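Local coordinates for virulence sensor protein BvgS (Bordetella pertussis, PDB 6ZJ8) that is a virulence sensor histidine kinase whose PAS domain probably takes part in passing the signal on to the kinase, at residues D55-T60 / G133-I138; D51-T56 / E86-R91. All coordinates share one frame; numbering follows the deposited sequence.

Contact 1. Residues D55-T60 / G133-I138; sequences DTFGVT and GGWIDI
The indole of Trp135 brings the far end of its six-membered ring against the rim of the Phe57 ring. Phe57 CE2 lies 3.9 Å from Trp135 CH2, and Phe57 CZ is about as near. Each ring offers an edge, and each touching atom lies close to the plane of the other ring. The pair is therefore edge to edge and not a stack. The two side chains come from opposite directions. Trp135 has CG between its backbone N and carbonyl carbon (chi1 63°), which sends the indole from the strand toward the helix. Thr56 adds a second, looser touch at the same indole: its OG1 stands 4.1 Å from Trp135 CZ2, again near the ring plane.

The polar link between the segments runs through one water. The water donates to Thr56 OG1 at 2.8 Å and accepts from Trp135 NE1 at 2.9 Å. It sits in the indole plane, at the edge where the N-H points. Thr56 OG1 also has a partner in its own helix, the carbonyl oxygen of Ala52. The hydroxyl is thus held both by the helix and by the bridge to the strand. Just beyond, Gly58 has positive phi and is the C-prime residue of a Schellman motif that ends the helix. Val59 N reaches back to Leu54 O, and Gly58 N makes a weak bond to Asp55 O.

In the PAS fold this buried contact joins helix 51-57 to strand 128-137, the middle strand of the five-stranded antiparallel sheet. Phe57 is also flanked by Leu80 and Met84 of helix 79-87 and Leu107 of strand 99-107. Trp135 touches Val114 of strand 110-122, next to its own strand.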
loop_
_atom_site.group_PDB
_atom_site.type_symbol
_atom_site.label_atom_id
_atom_site.label_comp_id
_atom_site.label_asym_id
_atom_site.label_seq_id
_atom_site.Cartn_x
_atom_site.Cartn_y
_atom_site.Cartn_z
ATOM N N ASP A 55 0.002 -4.314 8.400
ATOM C CA ASP A 55 1.063 -4.715 9.318
ATOM C C ASP A 55 2.306 -3.843 9.191
ATOM O O ASP A 55 3.107 -3.790 10.130
ATOM C CB ASP A 55 1.428 -6.182 9.090
ATOM C CG ASP A 55 0.379 -7.138 9.636
ATOM O OD1 ASP A 55 -0.625 -6.666 10.209
ATOM O OD2 ASP A 55 0.561 -8.366 9.493
ATOM N N THR A 56 2.494 -3.165 8.058
ATOM C CA THR A 56 3.562 -2.177 7.968
ATOM C C THR A 56 3.475 -1.184 9.118
ATOM O O THR A 56 4.499 -0.749 9.659
ATOM C CB THR A 56 3.486 -1.437 6.631
ATOM O OG1 THR A 56 3.771 -2.347 5.561
ATOM C CG2 THR A 56 4.480 -0.274 6.599
ATOM N N PHE A 57 2.254 -0.826 9.514
ATOM C CA PHE A 57 2.013 0.177 10.541
ATOM C C PHE A 57 1.529 -0.423 11.853
ATOM O O PHE A 57 1.356 0.316 12.828
ATOM C CB PHE A 57 0.993 1.199 10.029
ATOM C CG PHE A 57 1.286 1.696 8.644
ATOM C CD1 PHE A 57 2.156 2.755 8.443
ATOM C CD2 PHE A 57 0.702 1.098 7.540
ATOM C CE1 PHE A 57 2.432 3.211 7.169
ATOM C CE2 PHE A 57 0.976 1.549 6.264
ATOM C CZ PHE A 57 1.842 2.607 6.078
ATOM N N GLY A 58 1.302 -1.733 11.904
ATOM C CA GLY A 58 0.862 -2.361 13.133
ATOM C C GLY A 58 -0.552 -2.015 13.541
ATOM O O GLY A 58 -0.849 -1.986 14.740
ATOM N N VAL A 59 -1.437 -1.757 12.578
ATOM C CA VAL A 59 -2.827 -1.433 12.880
ATOM C C VAL A 59 -3.749 -2.486 12.281
ATOM O O VAL A 59 -3.300 -3.395 11.573
ATOM C CB VAL A 59 -3.208 -0.029 12.369
ATOM C CG1 VAL A 59 -2.294 1.026 12.972
ATOM C CG2 VAL A 59 -3.172 0.024 10.843
ATOM N N THR A 60 -5.041 -2.367 12.562
ATOM C CA THR A 60 -6.066 -3.259 12.043
ATOM C C THR A 60 -6.890 -2.532 10.989
ATOM O O THR A 60 -6.761 -1.321 10.785
ATOM C CB THR A 60 -6.976 -3.763 13.169
ATOM O OG1 THR A 60 -7.610 -2.648 13.807
ATOM C CG2 THR A 60 -6.180 -4.544 14.201
ATOM N N GLY A 133 -3.695 0.847 -5.590
ATOM C CA GLY A 133 -2.309 1.219 -5.391
ATOM C C GLY A 133 -1.624 0.352 -4.358
ATOM O O GLY A 133 -2.223 -0.546 -3.762
ATOM N N GLY A 134 -0.344 0.644 -4.160
ATOM C CA GLY A 134 0.463 -0.086 -3.206
ATOM C C GLY A 134 1.926 0.253 -3.402
ATOM O O GLY A 134 2.272 1.225 -4.077
ATOM N N TRP A 135 2.781 -0.570 -2.801
ATOM C CA TRP A 135 4.214 -0.368 -2.945
ATOM C C TRP A 135 4.938 -1.683 -2.701
ATOM O O TRP A 135 4.373 -2.639 -2.165
ATOM C CB TRP A 135 4.725 0.721 -1.992
ATOM C CG TRP A 135 4.564 0.389 -0.542
ATOM C CD1 TRP A 135 5.456 -0.275 0.252
ATOM C CD2 TRP A 135 3.449 0.716 0.297
ATOM N NE1 TRP A 135 4.963 -0.384 1.531
ATOM C CE2 TRP A 135 3.733 0.217 1.585
ATOM C CE3 TRP A 135 2.238 1.382 0.084
ATOM C CZ2 TRP A 135 2.850 0.361 2.654
ATOM C CZ3 TRP A 135 1.363 1.525 1.149
ATOM C CH2 TRP A 135 1.674 1.016 2.416
ATOM N N ILE A 136 6.203 -1.714 -3.116
ATOM C CA ILE A 136 7.088 -2.856 -2.926
ATOM C C ILE A 136 8.297 -2.375 -2.137
ATOM O O ILE A 136 8.932 -1.383 -2.512
ATOM C CB ILE A 136 7.529 -3.470 -4.267
ATOM C CG1 ILE A 136 6.316 -3.813 -5.133
ATOM C CG2 ILE A 136 8.392 -4.717 -4.029
ATOM C CD1 ILE A 136 6.683 -4.281 -6.517
ATOM N N ASP A 137 8.610 -3.070 -1.051
ATOM C CA ASP A 137 9.776 -2.733 -0.238
ATOM C C ASP A 137 11.017 -3.266 -0.947
ATOM O O ASP A 137 11.302 -4.466 -0.918
ATOM C CB ASP A 137 9.630 -3.309 1.166
ATOM C CG ASP A 137 10.690 -2.795 2.122
ATOM O OD1 ASP A 137 11.785 -2.414 1.655
ATOM O OD2 ASP A 137 10.432 -2.776 3.342
ATOM N N ILE A 138 11.759 -2.364 -1.597
ATOM C CA ILE A 138 12.949 -2.770 -2.339
ATOM C C ILE A 138 14.069 -3.148 -1.380
ATOM O O ILE A 138 14.805 -4.115 -1.609
ATOM C CB ILE A 138 13.386 -1.651 -3.301
ATOM C CG1 ILE A 138 12.239 -1.261 -4.239
ATOM C CG2 ILE A 138 14.616 -2.078 -4.097
ATOM C CD1 ILE A 138 11.750 -2.392 -5.128
HETATM O O HOH W 1 5.921 -1.997 3.792
#

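Contact 2. Residues D51-T56 / E86-R91; sequences DAYLDT and EFLLTR
This is a small, buried contact between a helix and the end of another in the core of the PAS fold, made by van der Waals touches, mostly between apolar groups, with no hydrogen bond across it. It joins helix 51-57 to the C-terminal end of helix 79-87 and the first residue after it. About 125 Å² is buried between the segments, both sides summed. Four side chains carry it, in two pairs.

In the first pair Leu88 meets the phenol end of Tyr53. Leu88 CD2 is 4.0 Å from Tyr53 OH and 4.2 Å from Tyr53 CE2. It approaches the ring at its edge, near the plane. Leu88 CD1 touches the same oxygen, so both methyls of the leucine rest at the end of the tyrosine. The side chains cross at about a right angle. Tyr53 CG stands opposite the backbone N (chi1 -174°), and this carries the ring away from its own helix toward the turn that follows helix 79-87. Leu88 is the first residue to leave helical backbone angles, and its side chain also touches Ile69.

In the second pair the methyl of Thr56 lies over one face of the Phe87 ring, with CG2 4.0 Å from Phe87 CZ. The same methyl covers a face of Phe57, its neighbour in the chain. It therefore sits between two rings whose planes are about perpendicular. Val105 and Val114 of the sheet also border Phe87. Gln116 NE2 of strand 110-122 makes a weak hydrogen bond to each of the carbonyl oxygens of Glu86 and Phe87.

The hydroxyl of Thr56 turns back to its own helix. OG1 donates to Ala52 O at 2.8 Å, with a C=O to donor angle of 161°.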
loop_
_atom_site.group_PDB
_atom_site.type_symbol
_atom_site.label_atom_id
_atom_site.label_comp_id
_atom_site.label_asym_id
_atom_site.label_seq_id
_atom_site.Cartn_x
_atom_site.Cartn_y
_atom_site.Cartn_z
ATOM N N ASP A 51 -3.121 -7.295 4.518
ATOM C CA ASP A 51 -2.385 -7.336 5.777
ATOM C C ASP A 51 -0.961 -6.819 5.622
ATOM O O ASP A 51 -0.375 -6.332 6.593
ATOM C CB ASP A 51 -2.365 -8.761 6.323
ATOM C CG ASP A 51 -3.735 -9.243 6.743
ATOM O OD1 ASP A 51 -4.674 -8.417 6.793
ATOM O OD2 ASP A 51 -3.872 -10.450 7.023
ATOM N N ALA A 52 -0.385 -6.923 4.423
ATOM C CA ALA A 52 0.928 -6.328 4.193
ATOM C C ALA A 52 0.870 -4.821 4.394
ATOM O O ALA A 52 1.784 -4.224 4.975
ATOM C CB ALA A 52 1.421 -6.665 2.787
ATOM N N TYR A 53 -0.207 -4.191 3.922
ATOM C CA TYR A 53 -0.435 -2.776 4.187
ATOM C C TYR A 53 -0.585 -2.525 5.683
ATOM O O TYR A 53 0.166 -1.741 6.278
ATOM C CB TYR A 53 -1.685 -2.317 3.428
ATOM C CG TYR A 53 -1.955 -0.835 3.502
ATOM C CD1 TYR A 53 -2.442 -0.255 4.662
ATOM C CD2 TYR A 53 -1.736 -0.018 2.403
ATOM C CE1 TYR A 53 -2.688 1.099 4.732
ATOM C CE2 TYR A 53 -1.982 1.338 2.463
ATOM C CZ TYR A 53 -2.457 1.891 3.629
ATOM O OH TYR A 53 -2.706 3.242 3.690
ATOM N N LEU A 54 -1.550 -3.201 6.311
ATOM C CA LEU A 54 -1.882 -2.915 7.703
ATOM C C LEU A 54 -0.713 -3.210 8.635
ATOM O O LEU A 54 -0.454 -2.449 9.574
ATOM C CB LEU A 54 -3.109 -3.727 8.116
ATOM C CG LEU A 54 -4.377 -3.443 7.309
ATOM C CD1 LEU A 54 -5.484 -4.421 7.671
ATOM C CD2 LEU A 54 -4.825 -2.003 7.536
ATOM N N ASP A 55 0.002 -4.314 8.400
ATOM C CA ASP A 55 1.063 -4.715 9.318
ATOM C C ASP A 55 2.306 -3.843 9.191
ATOM O O ASP A 55 3.107 -3.790 10.130
ATOM C CB ASP A 55 1.428 -6.182 9.090
ATOM C CG ASP A 55 0.379 -7.138 9.636
ATOM O OD1 ASP A 55 -0.625 -6.666 10.209
ATOM O OD2 ASP A 55 0.561 -8.366 9.493
ATOM N N THR A 56 2.494 -3.165 8.058
ATOM C CA THR A 56 3.562 -2.177 7.968
ATOM C C THR A 56 3.475 -1.184 9.118
ATOM O O THR A 56 4.499 -0.749 9.659
ATOM C CB THR A 56 3.486 -1.437 6.631
ATOM O OG1 THR A 56 3.771 -2.347 5.561
ATOM C CG2 THR A 56 4.480 -0.274 6.599
ATOM N N GLU A 86 3.413 9.028 3.669
ATOM C CA GLU A 86 4.713 8.847 3.031
ATOM C C GLU A 86 4.689 7.690 2.037
ATOM O O GLU A 86 5.270 7.787 0.949
ATOM C CB GLU A 86 5.783 8.629 4.102
ATOM C CG GLU A 86 6.034 9.862 4.966
ATOM C CD GLU A 86 6.863 9.568 6.203
ATOM O OE1 GLU A 86 6.837 10.390 7.144
ATOM O OE2 GLU A 86 7.539 8.517 6.241
ATOM N N PHE A 87 4.017 6.592 2.384
ATOM C CA PHE A 87 3.986 5.434 1.499
ATOM C C PHE A 87 3.044 5.626 0.318
ATOM O O PHE A 87 3.241 5.003 -0.730
ATOM C CB PHE A 87 3.570 4.186 2.277
ATOM C CG PHE A 87 4.625 3.676 3.209
ATOM C CD1 PHE A 87 4.700 4.139 4.510
ATOM C CD2 PHE A 87 5.544 2.731 2.784
ATOM C CE1 PHE A 87 5.673 3.667 5.370
ATOM C CE2 PHE A 87 6.516 2.255 3.638
ATOM C CZ PHE A 87 6.582 2.722 4.932
ATOM N N LEU A 88 2.022 6.463 0.468
ATOM C CA LEU A 88 1.060 6.686 -0.598
ATOM C C LEU A 88 1.572 7.756 -1.555
ATOM O O LEU A 88 2.593 8.406 -1.320
ATOM C CB LEU A 88 -0.292 7.097 -0.018
ATOM C CG LEU A 88 -0.890 6.112 0.986
ATOM C CD1 LEU A 88 -2.047 6.756 1.717
ATOM C CD2 LEU A 88 -1.342 4.842 0.292
ATOM N N LEU A 89 0.843 7.934 -2.650
ATOM C CA LEU A 89 1.143 8.953 -3.642
ATOM C C LEU A 89 0.114 10.073 -3.557
ATOM O O LEU A 89 -1.037 9.855 -3.168
ATOM C CB LEU A 89 1.155 8.363 -5.053
ATOM C CG LEU A 89 2.243 7.325 -5.334
ATOM C CD1 LEU A 89 2.194 6.884 -6.787
ATOM C CD2 LEU A 89 3.619 7.875 -4.988
ATOM N N THR A 90 0.547 11.277 -3.923
ATOM C CA THR A 90 -0.329 12.438 -3.867
ATOM C C THR A 90 -1.510 12.262 -4.817
ATOM O O THR A 90 -1.442 11.529 -5.810
ATOM C CB THR A 90 0.451 13.707 -4.217
ATOM O OG1 THR A 90 1.687 13.726 -3.494
ATOM C CG2 THR A 90 -0.353 14.947 -3.855
ATOM N N ARG A 91 -2.608 12.944 -4.500
ATOM C CA ARG A 91 -3.849 12.846 -5.267
ATOM C C ARG A 91 -3.790 13.861 -6.404
ATOM O O ARG A 91 -3.975 15.063 -6.191
ATOM C CB ARG A 91 -5.052 13.077 -4.357
ATOM C CG ARG A 91 -6.396 12.714 -4.974
ATOM C CD ARG A 91 -7.520 12.749 -3.944
ATOM N NE ARG A 91 -7.705 14.075 -3.358
ATOM C CZ ARG A 91 -8.416 15.053 -3.914
ATOM N NH1 ARG A 91 -9.015 14.868 -5.084
ATOM N NH2 ARG A 91 -8.525 16.223 -3.299
#

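Overall arrangement
Both contacts start from helix 51-57 and share Asp55 and Thr56. Contact 2 closes the shorter loop: the chain leaves the helix and returns as helix 79-87, with 29 residues between the segments and no strand among them. Contact 1 closes the longer one, over 72 residues that include helix 79-87 and strands 99-107 and 110-122. The shorter loop lies largely inside the longer. Their centres are 5 Å apart, and they meet directly. Trp135 of contact 1 packs on both Tyr53 and Phe87 of contact 2, and Phe57 packs on Phe87. Together they tie two helices to the middle strand of the sheet.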